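Local coordinates for carbohydrate oxidase (Microdochium nivale, PDB 3RJA), which oxidises the C1 hydroxyl of mono-, oligo- and polysaccharides to the corresponding lactones with FAD, passing the electrons to oxygen to give hydrogen peroxide, at residues Lys349-Phe354 against Asp390-Asn395; Gly109-His114 against Ile311-Val316. All coordinates share one frame; numbering follows the deposited sequence.

Interaction 1: residues Lys349-Phe354 against Asp390-Asn395; sequences KDRFWF and DRYDNN. With ABL ((2R,3R,4R,5R)-4,5-dihydroxy-2-(hydroxymethyl)-6-oxopiperidin-3-yl beta-D-glucopyranoside), chain G.
Arg351 and Phe352 meet Asp390, Arg391 and Tyr392 where two adjacent strands of the large antiparallel sheet, 352-359 and 384-392, run together at their ends beside the sugar site. Phe352 and Arg391 form the hydrogen-bonded pair: Arg391 N gives a straight bond of 2.8 Å to Phe352 O, while the return bond from Phe352 N to Arg391 O is weak. On the face bearing these two side chains, Phe352 CD2 lies over one face of the Arg391 guanidinium, toward its rim, 3.4 Å from NH2, the ring tilted 30° to the guanidinium plane. With CG anti to the backbone N (chi1 177°) and a bend at chi3, the arginine turns its edge to the bound substrate analogue, where NH1 donates to O2 of ABL at 2.8 Å and NH2 to O3 at 3.1 Å. Glu317, in a salt bridge with NH1, probably helps fix that rotation.

Beyond the pair, Arg351 grips Asp390 side-on: NE meets OD1 (2.7 Å) on the syn lone pair of OD1 and NH1 meets OD2 (3.0 Å), the two planes nearly coplanar. Its remaining edge serves Asp350, with NH2 2.8 Å from OD1, so one arginine joins two carboxylates. Arg351 CB sits over the centre of the Tyr392 ring, a CH-pi contact of 3.7 Å to the centroid; long and bent, arginine suits this place because its aliphatic stem covers the ring while its head reaches the acids. A methionine here would probably leave Asp390 and Asp350 without their shared positive mate and Asp390 freer to turn.

Outward, Tyr398 bonds Asp390 OD2 and Ser402 bonds Tyr392 OH; helix 403-414 packs on Arg351 and Asp390 through Phe405, and strand 318-326 flanks 384-392 on its far edge.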
ATOM      1  N   LYS A 349      -7.374  12.876 -22.430  1.00 20.34           N
ATOM      2  CA  LYS A 349      -6.228  13.782 -22.488  1.00 22.03           C
ATOM      3  C   LYS A 349      -6.346  14.965 -21.545  1.00 22.04           C
ATOM      4  O   LYS A 349      -5.398  15.748 -21.399  1.00 25.20           O
ATOM      5  CB  LYS A 349      -6.021  14.295 -23.929  1.00 25.30           C
ATOM      6  CG  LYS A 349      -5.947  13.186 -25.001  1.00 30.53           C
ATOM      7  CD  LYS A 349      -4.644  12.328 -24.918  1.00 31.65           C
ATOM      8  CE  LYS A 349      -3.385  13.137 -25.295  1.00 38.68           C
ATOM      9  NZ  LYS A 349      -2.105  12.331 -25.246  1.00 40.19           N
ATOM     10  N   ASP A 350      -7.502  15.125 -20.921  1.00 22.37           N
ATOM     11  CA  ASP A 350      -7.730  16.293 -20.081  1.00 22.77           C
ATOM     12  C   ASP A 350      -7.073  16.200 -18.698  1.00 23.50           C
ATOM     13  O   ASP A 350      -6.981  17.220 -17.984  1.00 20.06           O
ATOM     14  CB  ASP A 350      -9.224  16.631 -19.965  1.00 24.78           C
ATOM     15  CG  ASP A 350     -10.017  15.561 -19.269  1.00 29.66           C
ATOM     16  OD1 ASP A 350      -9.771  14.351 -19.495  1.00 31.94           O
ATOM     17  OD2 ASP A 350     -10.921  15.931 -18.493  1.00 37.41           O
ATOM     18  N   ARG A 351      -6.586  15.011 -18.323  1.00 17.33           N
ATOM     19  CA  ARG A 351      -5.800  14.919 -17.090  1.00 17.44           C
ATOM     20  C   ARG A 351      -4.756  13.779 -17.174  1.00 16.46           C
ATOM     21  O   ARG A 351      -4.810  12.971 -18.092  1.00 17.14           O
ATOM     22  CB  ARG A 351      -6.734  14.762 -15.873  1.00 14.29           C
ATOM     23  CG  ARG A 351      -7.319  13.369 -15.732  1.00 13.03           C
ATOM     24  CD  ARG A 351      -8.427  13.116 -16.731  1.00 12.18           C
ATOM     25  NE  ARG A 351      -9.315  12.081 -16.227  1.00 12.24           N
ATOM     26  CZ  ARG A 351     -10.533  11.839 -16.687  1.00 13.02           C
ATOM     27  NH1 ARG A 351     -11.237  10.868 -16.138  1.00 11.19           N
ATOM     28  NH2 ARG A 351     -11.054  12.588 -17.690  1.00 12.55           N
ATOM     29  N   PHE A 352      -3.819  13.741 -16.230  1.00 15.35           N
ATOM     30  CA  PHE A 352      -2.846  12.645 -16.148  1.00 16.72           C
ATOM     31  C   PHE A 352      -3.514  11.349 -15.635  1.00 17.32           C
ATOM     32  O   PHE A 352      -4.355  11.381 -14.719  1.00 18.05           O
ATOM     33  CB  PHE A 352      -1.712  13.049 -15.217  1.00 16.38           C
ATOM     34  CG  PHE A 352      -0.678  11.989 -15.015  1.00 16.26           C
ATOM     35  CD1 PHE A 352       0.086  11.530 -16.075  1.00 16.61           C
ATOM     36  CD2 PHE A 352      -0.463  11.442 -13.739  1.00 17.40           C
ATOM     37  CE1 PHE A 352       1.047  10.534 -15.887  1.00 17.68           C
ATOM     38  CE2 PHE A 352       0.506  10.444 -13.526  1.00 16.73           C
ATOM     39  CZ  PHE A 352       1.265   9.993 -14.603  1.00 17.10           C
ATOM     40  N   TRP A 353      -3.174  10.222 -16.246  1.00 15.80           N
ATOM     41  CA  TRP A 353      -3.610   8.930 -15.725  1.00 15.97           C
ATOM     42  C   TRP A 353      -2.494   7.933 -15.966  1.00 17.02           C
ATOM     43  O   TRP A 353      -1.676   8.133 -16.870  1.00 16.81           O
ATOM     44  CB  TRP A 353      -4.941   8.440 -16.341  1.00 14.59           C
ATOM     45  CG  TRP A 353      -4.914   8.211 -17.848  1.00 15.79           C
ATOM     46  CD1 TRP A 353      -5.402   9.064 -18.826  1.00 16.14           C
ATOM     47  CD2 TRP A 353      -4.396   7.063 -18.552  1.00 15.67           C
ATOM     48  NE1 TRP A 353      -5.199   8.522 -20.074  1.00 16.01           N
ATOM     49  CE2 TRP A 353      -4.577   7.305 -19.946  1.00 16.25           C
ATOM     50  CE3 TRP A 353      -3.780   5.864 -18.145  1.00 16.05           C
ATOM     51  CZ2 TRP A 353      -4.188   6.372 -20.938  1.00 15.64           C
ATOM     52  CZ3 TRP A 353      -3.371   4.948 -19.125  1.00 16.26           C
ATOM     53  CH2 TRP A 353      -3.566   5.217 -20.512  1.00 16.02           C
ATOM     54  N   PHE A 354      -2.474   6.868 -15.156  1.00 14.58           N
ATOM     55  CA  PHE A 354      -1.639   5.708 -15.411  1.00 13.72           C
ATOM     56  C   PHE A 354      -2.307   4.393 -14.962  1.00 13.43           C
ATOM     57  O   PHE A 354      -3.274   4.399 -14.184  1.00 13.14           O
ATOM     58  CB  PHE A 354      -0.242   5.886 -14.802  1.00 12.33           C
ATOM     59  CG  PHE A 354      -0.210   5.822 -13.295  1.00 14.33           C
ATOM     60  CD1 PHE A 354      -0.280   4.597 -12.635  1.00 13.94           C
ATOM     61  CD2 PHE A 354      -0.069   6.999 -12.534  1.00 15.02           C
ATOM     62  CE1 PHE A 354      -0.225   4.533 -11.226  1.00 14.99           C
ATOM     63  CE2 PHE A 354      -0.006   6.955 -11.140  1.00 15.51           C
ATOM     64  CZ  PHE A 354      -0.088   5.712 -10.480  1.00 16.54           C
ATOM     65  N   ASP A 390      -6.029   8.297 -11.623  1.00 12.96           N
ATOM     66  CA  ASP A 390      -6.660   9.335 -12.424  1.00 13.50           C
ATOM     67  C   ASP A 390      -6.476  10.687 -11.713  1.00 13.47           C
ATOM     68  O   ASP A 390      -7.176  11.000 -10.750  1.00 12.75           O
ATOM     69  CB  ASP A 390      -8.134   8.988 -12.551  1.00 13.83           C
ATOM     70  CG  ASP A 390      -8.879   9.876 -13.522  1.00 15.99           C
ATOM     71  OD1 ASP A 390      -8.236  10.772 -14.141  1.00 15.23           O
ATOM     72  OD2 ASP A 390     -10.128   9.679 -13.634  1.00 14.59           O
ATOM     73  N   ARG A 391      -5.524  11.477 -12.185  1.00 12.56           N
ATOM     74  CA  ARG A 391      -5.113  12.666 -11.444  1.00 14.50           C
ATOM     75  C   ARG A 391      -5.293  14.033 -12.165  1.00 14.91           C
ATOM     76  O   ARG A 391      -4.724  14.269 -13.219  1.00 13.99           O
ATOM     77  CB  ARG A 391      -3.657  12.522 -10.982  1.00 13.43           C
ATOM     78  CG  ARG A 391      -3.149  13.766 -10.275  1.00 15.44           C
ATOM     79  CD  ARG A 391      -1.793  13.585  -9.646  1.00 18.47           C
ATOM     80  NE  ARG A 391      -0.666  13.654 -10.580  1.00 20.89           N
ATOM     81  CZ  ARG A 391       0.426  12.861 -10.503  1.00 25.80           C
ATOM     82  NH1 ARG A 391       0.533  11.866  -9.580  1.00 22.17           N
ATOM     83  NH2 ARG A 391       1.418  13.030 -11.373  1.00 21.97           N
ATOM     84  N   TYR A 392      -6.051  14.927 -11.528  1.00 15.49           N
ATOM     85  CA  TYR A 392      -6.194  16.312 -11.949  1.00 15.42           C
ATOM     86  C   TYR A 392      -5.215  17.220 -11.193  1.00 17.45           C
ATOM     87  O   TYR A 392      -4.597  16.810 -10.183  1.00 16.96           O
ATOM     88  CB  TYR A 392      -7.626  16.772 -11.715  1.00 15.94           C
ATOM     89  CG  TYR A 392      -8.618  16.239 -12.728  1.00 15.89           C
ATOM     90  CD1 TYR A 392      -9.084  14.922 -12.650  1.00 15.32           C
ATOM     91  CD2 TYR A 392      -9.087  17.056 -13.779  1.00 16.76           C
ATOM     92  CE1 TYR A 392      -9.997  14.424 -13.565  1.00 15.78           C
ATOM     93  CE2 TYR A 392      -9.994  16.576 -14.712  1.00 16.01           C
ATOM     94  CZ  TYR A 392     -10.442  15.265 -14.608  1.00 16.66           C
ATOM     95  OH  TYR A 392     -11.348  14.790 -15.506  1.00 17.46           O
ATOM     96  N   ASP A 393      -5.040  18.439 -11.697  1.00 15.58           N
ATOM     97  CA  ASP A 393      -4.180  19.415 -11.029  1.00 17.52           C
ATOM     98  C   ASP A 393      -4.827  19.826  -9.705  1.00 16.87           C
ATOM     99  O   ASP A 393      -6.047  19.742  -9.543  1.00 15.91           O
ATOM    100  CB  ASP A 393      -3.975  20.648 -11.914  1.00 17.59           C
ATOM    101  CG  ASP A 393      -3.191  20.342 -13.152  0.50 19.36           C
ATOM    102  OD1 ASP A 393      -2.312  19.453 -13.097  0.50 18.44           O
ATOM    103  OD2 ASP A 393      -3.462  20.998 -14.185  0.50 21.27           O
ATOM    104  N   ASN A 394      -4.009  20.289  -8.773  1.00 16.97           N
ATOM    105  CA  ASN A 394      -4.522  20.674  -7.463  1.00 19.13           C
ATOM    106  C   ASN A 394      -5.401  21.919  -7.470  1.00 20.28           C
ATOM    107  O   ASN A 394      -6.186  22.103  -6.560  1.00 19.07           O
ATOM    108  CB  ASN A 394      -3.382  20.794  -6.440  1.00 17.96           C
ATOM    109  CG  ASN A 394      -2.748  19.436  -6.132  1.00 18.03           C
ATOM    110  OD1 ASN A 394      -3.359  18.384  -6.383  1.00 14.05           O
ATOM    111  ND2 ASN A 394      -1.515  19.456  -5.611  1.00 17.12           N
ATOM    112  N   ASN A 395      -5.275  22.756  -8.496  1.00 25.21           N
ATOM    113  CA  ASN A 395      -6.196  23.890  -8.669  1.00 27.80           C
ATOM    114  C   ASN A 395      -7.439  23.575  -9.516  1.00 29.10           C
ATOM    115  O   ASN A 395      -8.109  24.503  -9.985  1.00 28.05           O
ATOM    116  CB  ASN A 395      -5.463  25.147  -9.188  1.00 30.22           C
ATOM    117  CG  ASN A 395      -4.816  24.948 -10.563  1.00 38.90           C
ATOM    118  OD1 ASN A 395      -5.191  24.055 -11.324  1.00 39.78           O
ATOM    119  ND2 ASN A 395      -3.830  25.796 -10.884  1.00 43.78           N
TER
HETATM  120  C1A ABL G 604       1.796   3.908  -6.057  1.00 42.43           C
HETATM  121  O1A ABL G 604       1.396   2.925  -5.392  1.00 45.61           O
HETATM  122  C2A ABL G 604       2.872   3.740  -7.150  1.00 42.65           C
HETATM  123  O2A ABL G 604       3.763   2.711  -6.720  1.00 39.75           O
HETATM  124  C3A ABL G 604       3.650   5.044  -7.457  1.00 38.30           C
HETATM  125  O3A ABL G 604       4.370   4.820  -8.695  1.00 38.64           O
HETATM  126  C4A ABL G 604       2.668   6.178  -7.676  1.00 40.88           C
HETATM  127  O1  ABL G 604       3.346   7.415  -8.014  1.00 43.18           O
HETATM  128  C5A ABL G 604       1.851   6.410  -6.358  1.00 40.31           C
HETATM  129  N5  ABL G 604       1.276   5.140  -5.840  1.00 39.74           N
HETATM  130  C6A ABL G 604       0.648   7.367  -6.563  1.00 39.00           C
HETATM  131  O6A ABL G 604       0.261   8.065  -5.364  1.00 35.72           O
HETATM  132  C1  ABL G 604       3.435   7.822  -9.410  1.00 45.15           C
HETATM  133  C2  ABL G 604       3.599   9.359  -9.515  1.00 46.58           C
HETATM  134  O2  ABL G 604       2.474   9.981  -8.883  1.00 51.76           O
HETATM  135  C3  ABL G 604       3.718   9.757 -10.992  1.00 48.71           C
HETATM  136  O3  ABL G 604       3.894  11.165 -11.141  1.00 50.06           O
HETATM  137  C4  ABL G 604       4.885   8.945 -11.642  1.00 46.14           C
HETATM  138  O4  ABL G 604       5.065   9.273 -13.012  1.00 48.59           O
HETATM  139  C5  ABL G 604       4.616   7.442 -11.495  1.00 44.99           C
HETATM  140  O5  ABL G 604       4.485   7.144 -10.083  1.00 45.16           O
HETATM  141  C6  ABL G 604       5.701   6.581 -12.153  1.00 40.74           C
HETATM  142  O6  ABL G 604       6.994   6.865 -11.727  1.00 36.37           O

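Interaction 2: residues Gly109-His114 against Ile311-Val316; sequences GARLGH and ITPQPV. With ZN (zinc ion), chain D; FAD (flavin-adenine dinucleotide), chain B.
Arg111 and His114, at the start of helix 112-123 in the FAD-binding domain, pack against Ile311, Thr312 and Pro313 of the irregular segment that leads to strand 318-326. Arg111 is the N-cap residue of the helix. Its side chain, extended from CG to NE, lays one guanidinium face against the passing backbone: Thr312 O is 3.6 Å from Arg111 NE, and Pro313 CA is 3.7 Å from NH1. The carbonyl oxygen stands above the guanidinium plane, so the contact is face-on packing and not an in-plane bond. Pro313 adds its ring, CG 4.0 Å from Arg111 NH2; lacking an N-H, proline suits an irregular extended segment, and its ring carbons give the guanidinium a nonpolar neighbour.

His114 makes the second patch. Ile311 CG2 makes an off-centre CH-pi contact with the His114 ring, 4.2 Å from its centroid. The ring is a zinc ligand, and His114 CG lies anti to the backbone N (chi1 171°), which carries it toward the 311-316 segment.

Farther out, the polar ends are held by other parts of the chain. Arg111 NH1 donates to the carbonyls of Gly134 and Gly68, and NH2 forms a salt bridge with Asp89; such a many-handed group suits arginine and leaves its face for Thr312 and Pro313. Gln314, bonded through OE1 to Gly134 N, puts NE2 3.3 Å from methyl C7M of FAD. Asp309 shares the zinc with His114, whose NE2 makes a weak hydrogen bond to Ile92 O. At the metal, His114 ND1 lies 2.0 Å from the zinc ion, and water 2 lies 2.1 Å from it.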
ATOM      1  N   GLY A 109       4.722   6.157  13.113  1.00  9.75           N
ATOM      2  CA  GLY A 109       4.646   7.367  12.303  1.00  9.98           C
ATOM      3  C   GLY A 109       5.817   7.519  11.340  1.00  9.47           C
ATOM      4  O   GLY A 109       5.833   8.456  10.530  1.00  8.37           O
ATOM      5  N   ALA A 110       6.793   6.608  11.437  1.00  8.88           N
ATOM      6  CA  ALA A 110       7.924   6.564  10.494  1.00  9.03           C
ATOM      7  C   ALA A 110       7.433   6.343   9.089  1.00  9.51           C
ATOM      8  O   ALA A 110       6.642   5.394   8.823  1.00  8.99           O
ATOM      9  CB  ALA A 110       8.875   5.444  10.849  1.00  7.88           C
ATOM     10  N   ARG A 111       7.900   7.195   8.185  1.00  9.59           N
ATOM     11  CA  ARG A 111       7.636   7.025   6.753  1.00 10.52           C
ATOM     12  C   ARG A 111       8.682   6.140   6.059  1.00 11.75           C
ATOM     13  O   ARG A 111       9.828   6.016   6.527  1.00 12.19           O
ATOM     14  CB  ARG A 111       7.499   8.395   6.055  1.00 10.63           C
ATOM     15  CG  ARG A 111       6.262   9.182   6.559  1.00 10.50           C
ATOM     16  CD  ARG A 111       6.376  10.706   6.253  1.00 10.96           C
ATOM     17  NE  ARG A 111       5.370  11.508   6.953  1.00 10.93           N
ATOM     18  CZ  ARG A 111       4.155  11.789   6.461  1.00 11.12           C
ATOM     19  NH1 ARG A 111       3.791  11.324   5.271  1.00  9.57           N
ATOM     20  NH2 ARG A 111       3.314  12.555   7.159  1.00 10.17           N
ATOM     21  N   LEU A 112       8.283   5.524   4.944  1.00 11.95           N
ATOM     22  CA  LEU A 112       9.113   4.528   4.268  1.00 12.52           C
ATOM     23  C   LEU A 112      10.520   5.052   3.971  1.00 12.37           C
ATOM     24  O   LEU A 112      11.506   4.370   4.231  1.00 11.37           O
ATOM     25  CB  LEU A 112       8.453   4.017   2.971  1.00 11.52           C
ATOM     26  CG  LEU A 112       7.116   3.282   3.108  1.00 11.92           C
ATOM     27  CD1 LEU A 112       6.774   2.599   1.817  1.00 11.62           C
ATOM     28  CD2 LEU A 112       7.092   2.224   4.255  1.00 12.61           C
ATOM     29  N   GLY A 113      10.617   6.256   3.409  1.00 12.90           N
ATOM     30  CA  GLY A 113      11.945   6.805   3.077  1.00 12.47           C
ATOM     31  C   GLY A 113      12.787   6.970   4.325  1.00 13.19           C
ATOM     32  O   GLY A 113      13.989   6.706   4.302  1.00 13.44           O
ATOM     33  N   HIS A 114      12.157   7.403   5.424  1.00 12.80           N
ATOM     34  CA  HIS A 114      12.878   7.590   6.687  1.00 12.65           C
ATOM     35  C   HIS A 114      13.299   6.237   7.307  1.00 11.61           C
ATOM     36  O   HIS A 114      14.454   6.064   7.721  1.00 10.62           O
ATOM     37  CB  HIS A 114      12.039   8.436   7.655  1.00 13.02           C
ATOM     38  CG  HIS A 114      12.590   8.514   9.050  1.00 13.88           C
ATOM     39  ND1 HIS A 114      13.707   9.251   9.376  1.00 13.28           N
ATOM     40  CD2 HIS A 114      12.162   7.953  10.206  1.00 14.24           C
ATOM     41  CE1 HIS A 114      13.945   9.148  10.671  1.00 13.65           C
ATOM     42  NE2 HIS A 114      13.031   8.352  11.196  1.00 15.95           N
ATOM     43  N   ILE A 311      10.373  13.224   6.735  1.00 14.79           N
ATOM     44  CA  ILE A 311       9.783  13.311   8.081  1.00 16.54           C
ATOM     45  C   ILE A 311       8.601  14.306   8.096  1.00 18.25           C
ATOM     46  O   ILE A 311       8.083  14.659   9.151  1.00 20.05           O
ATOM     47  CB  ILE A 311      10.843  13.704   9.141  1.00 17.22           C
ATOM     48  CG1 ILE A 311      11.503  15.048   8.785  1.00 16.61           C
ATOM     49  CG2 ILE A 311      11.911  12.577   9.289  1.00 15.23           C
ATOM     50  CD1 ILE A 311      12.320  15.680   9.969  1.00 17.74           C
ATOM     51  N   THR A 312       8.212  14.742   6.898  1.00 18.03           N
ATOM     52  CA  THR A 312       7.073  15.614   6.612  1.00 19.94           C
ATOM     53  C   THR A 312       6.261  14.950   5.480  1.00 17.65           C
ATOM     54  O   THR A 312       6.765  14.035   4.836  1.00 16.01           O
ATOM     55  CB  THR A 312       7.547  16.976   6.042  1.00 21.67           C
ATOM     56  OG1 THR A 312       8.493  16.729   4.999  1.00 25.87           O
ATOM     57  CG2 THR A 312       8.194  17.822   7.113  1.00 24.14           C
ATOM     58  N   PRO A 313       5.015  15.414   5.229  1.00 17.17           N
ATOM     59  CA  PRO A 313       4.189  14.870   4.129  1.00 16.00           C
ATOM     60  C   PRO A 313       4.822  15.136   2.759  1.00 16.28           C
ATOM     61  O   PRO A 313       5.542  16.103   2.631  1.00 14.77           O
ATOM     62  CB  PRO A 313       2.885  15.683   4.231  1.00 16.18           C
ATOM     63  CG  PRO A 313       2.849  16.242   5.627  1.00 15.68           C
ATOM     64  CD  PRO A 313       4.304  16.470   5.988  1.00 16.86           C
ATOM     65  N   GLN A 314       4.534  14.321   1.738  1.00 15.72           N
ATOM     66  CA  GLN A 314       4.904  14.724   0.383  1.00 17.41           C
ATOM     67  C   GLN A 314       3.838  15.661  -0.185  1.00 18.35           C
ATOM     68  O   GLN A 314       2.785  15.853   0.453  1.00 17.29           O
ATOM     69  CB  GLN A 314       5.260  13.550  -0.550  1.00 19.69           C
ATOM     70  CG  GLN A 314       4.440  12.283  -0.472  1.00 19.83           C
ATOM     71  CD  GLN A 314       4.941  11.226  -1.471  1.00 19.45           C
ATOM     72  OE1 GLN A 314       5.680  10.269  -1.118  1.00 17.62           O
ATOM     73  NE2 GLN A 314       4.554  11.406  -2.722  1.00 18.18           N
ATOM     74  N   PRO A 315       4.121  16.298  -1.343  1.00 17.16           N
ATOM     75  CA  PRO A 315       3.115  17.190  -1.931  1.00 16.41           C
ATOM     76  C   PRO A 315       1.802  16.456  -2.146  1.00 16.78           C
ATOM     77  O   PRO A 315       1.797  15.256  -2.449  1.00 17.40           O
ATOM     78  CB  PRO A 315       3.742  17.614  -3.277  1.00 17.73           C
ATOM     79  CG  PRO A 315       5.283  17.490  -3.028  1.00 17.27           C
ATOM     80  CD  PRO A 315       5.413  16.323  -2.069  1.00 17.99           C
ATOM     81  N   VAL A 316       0.694  17.177  -2.022  1.00 15.24           N
ATOM     82  CA  VAL A 316      -0.629  16.572  -2.112  1.00 14.59           C
ATOM     83  C   VAL A 316      -0.982  16.418  -3.562  1.00 15.44           C
ATOM     84  O   VAL A 316      -0.363  17.050  -4.430  1.00 13.07           O
ATOM     85  CB  VAL A 316      -1.713  17.434  -1.406  1.00 16.11           C
ATOM     86  CG1 VAL A 316      -1.420  17.546   0.114  1.00 13.67           C
ATOM     87  CG2 VAL A 316      -1.819  18.838  -2.056  1.00 14.86           C
TER
HETATM   88 ZN    ZN D 601      15.204  10.463   8.833  0.50 32.45          ZN
HETATM   89  PA  FAD B 501      -2.847   6.501   6.460  1.00  9.18           P
HETATM   90  O1A FAD B 501      -2.222   7.273   7.592  1.00  9.44           O
HETATM   91  O2A FAD B 501      -3.795   7.294   5.598  1.00  8.50           O
HETATM   92  O5B FAD B 501      -3.630   5.238   7.064  1.00  9.51           O
HETATM   93  C5B FAD B 501      -4.084   4.208   6.193  1.00  8.98           C
HETATM   94  C4B FAD B 501      -5.009   3.268   6.986  1.00  9.00           C
HETATM   95  O4B FAD B 501      -4.263   2.620   8.017  1.00  8.24           O
HETATM   96  C3B FAD B 501      -6.155   4.003   7.678  1.00  9.12           C
HETATM   97  O3B FAD B 501      -7.258   3.104   7.815  1.00 11.12           O
HETATM   98  C2B FAD B 501      -5.563   4.254   9.061  1.00  9.41           C
HETATM   99  O2B FAD B 501      -6.482   4.496  10.100  1.00  8.87           O
HETATM  100  C1B FAD B 501      -4.793   2.958   9.271  1.00  9.05           C
HETATM  101  N9A FAD B 501      -3.694   3.169  10.208  1.00  9.38           N
HETATM  102  C8A FAD B 501      -2.741   4.183  10.201  1.00  9.97           C
HETATM  103  N7A FAD B 501      -1.923   3.970  11.267  1.00 10.42           N
HETATM  104  C5A FAD B 501      -2.319   2.859  11.909  1.00  9.47           C
HETATM  105  C6A FAD B 501      -1.830   2.215  13.050  1.00 10.31           C
HETATM  106  N6A FAD B 501      -0.748   2.690  13.706  1.00  9.02           N
HETATM  107  N1A FAD B 501      -2.466   1.056  13.461  1.00  9.14           N
HETATM  108  C2A FAD B 501      -3.584   0.577  12.786  1.00  9.90           C
HETATM  109  N3A FAD B 501      -4.094   1.232  11.684  1.00  9.60           N
HETATM  110  C4A FAD B 501      -3.447   2.353  11.256  1.00  9.58           C
HETATM  111  N1  FAD B 501       1.269   0.914  -1.899  1.00 15.10           N
HETATM  112  C2  FAD B 501       2.037  -0.224  -2.173  1.00 16.31           C
HETATM  113  O2  FAD B 501       1.703  -1.345  -1.772  1.00 12.78           O
HETATM  114  N3  FAD B 501       3.230  -0.033  -2.865  1.00 16.29           N
HETATM  115  C4  FAD B 501       3.771   1.193  -3.202  1.00 16.18           C
HETATM  116  O4  FAD B 501       4.907   1.280  -3.720  1.00 16.32           O
HETATM  117  C4X FAD B 501       2.891   2.373  -2.938  1.00 14.93           C
HETATM  118  N5  FAD B 501       3.307   3.591  -3.242  1.00 15.77           N
HETATM  119  C5X FAD B 501       2.571   4.707  -2.917  1.00 13.64           C
HETATM  120  C6  FAD B 501       3.075   6.009  -3.167  1.00 13.59           C
HETATM  121  C7  FAD B 501       2.406   7.133  -2.722  1.00 11.50           C
HETATM  122  C7M FAD B 501       2.955   8.545  -3.014  1.00 11.85           C
HETATM  123  C8  FAD B 501       1.268   6.969  -1.897  1.00 11.94           C
HETATM  124  C8M FAD B 501       0.513   8.170  -1.363  1.00 10.63           C
HETATM  125  C9  FAD B 501       0.724   5.709  -1.700  1.00 12.62           C
HETATM  126  C9A FAD B 501       1.373   4.554  -2.180  1.00 13.63           C
HETATM  127  N10 FAD B 501       0.921   3.248  -1.873  1.00 14.02           N
HETATM  128  C10 FAD B 501       1.615   2.133  -2.317  1.00 14.89           C
HETATM  129  C1' FAD B 501      -0.357   3.077  -1.108  1.00 13.44           C
HETATM  130  C2' FAD B 501      -0.071   2.889   0.376  1.00 12.43           C
HETATM  131  O2' FAD B 501       0.438   1.579   0.592  1.00 13.88           O
HETATM  132  C3' FAD B 501      -1.349   3.033   1.170  1.00 11.71           C
HETATM  133  O3' FAD B 501      -1.981   4.256   0.856  1.00 11.43           O
HETATM  134  C4' FAD B 501      -1.037   2.938   2.673  1.00 11.75           C
HETATM  135  O4' FAD B 501      -2.171   2.482   3.346  1.00 10.13           O
HETATM  136  C5' FAD B 501      -0.556   4.276   3.239  1.00 10.36           C
HETATM  137  O5' FAD B 501      -0.259   4.132   4.600  1.00 11.29           O
HETATM  138  P   FAD B 501      -0.252   5.456   5.540  1.00 10.43           P
HETATM  139  O1P FAD B 501       0.185   5.106   6.931  1.00 10.64           O
HETATM  140  O2P FAD B 501       0.612   6.537   4.889  1.00  9.59           O
HETATM  141  O3P FAD B 501      -1.793   5.870   5.419  1.00  9.17           O
HETATM  142  O   HOH W   1      17.159   9.645   9.287  0.50  9.87           O
HETATM  143  O   HOH W   2      15.068  12.430   9.513  0.50  9.18           O

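Interactions 1 and 2 lie about 23 Å apart between centres, yet they meet directly: Asn394 ND2 of interaction 1 is 2.9 Å from Val316 O of interaction 2, a probable hydrogen bond. Both segments of interaction 2 precede those of interaction 1 in the sequence. Interaction 1 lines the sugar pocket, with Phe354 CE2 3.9 Å from C1 of ABL and the Arg391 side chain about 8 Å from FAD. Interaction 2 touches the flavin alone, reaching its dimethylbenzene end through Gln314, while the Arg111 side chain stands about 12 Å from a bound ABL. Glu317, next along the chain from Val316, pairs with Arg391 and so ties the two regions together.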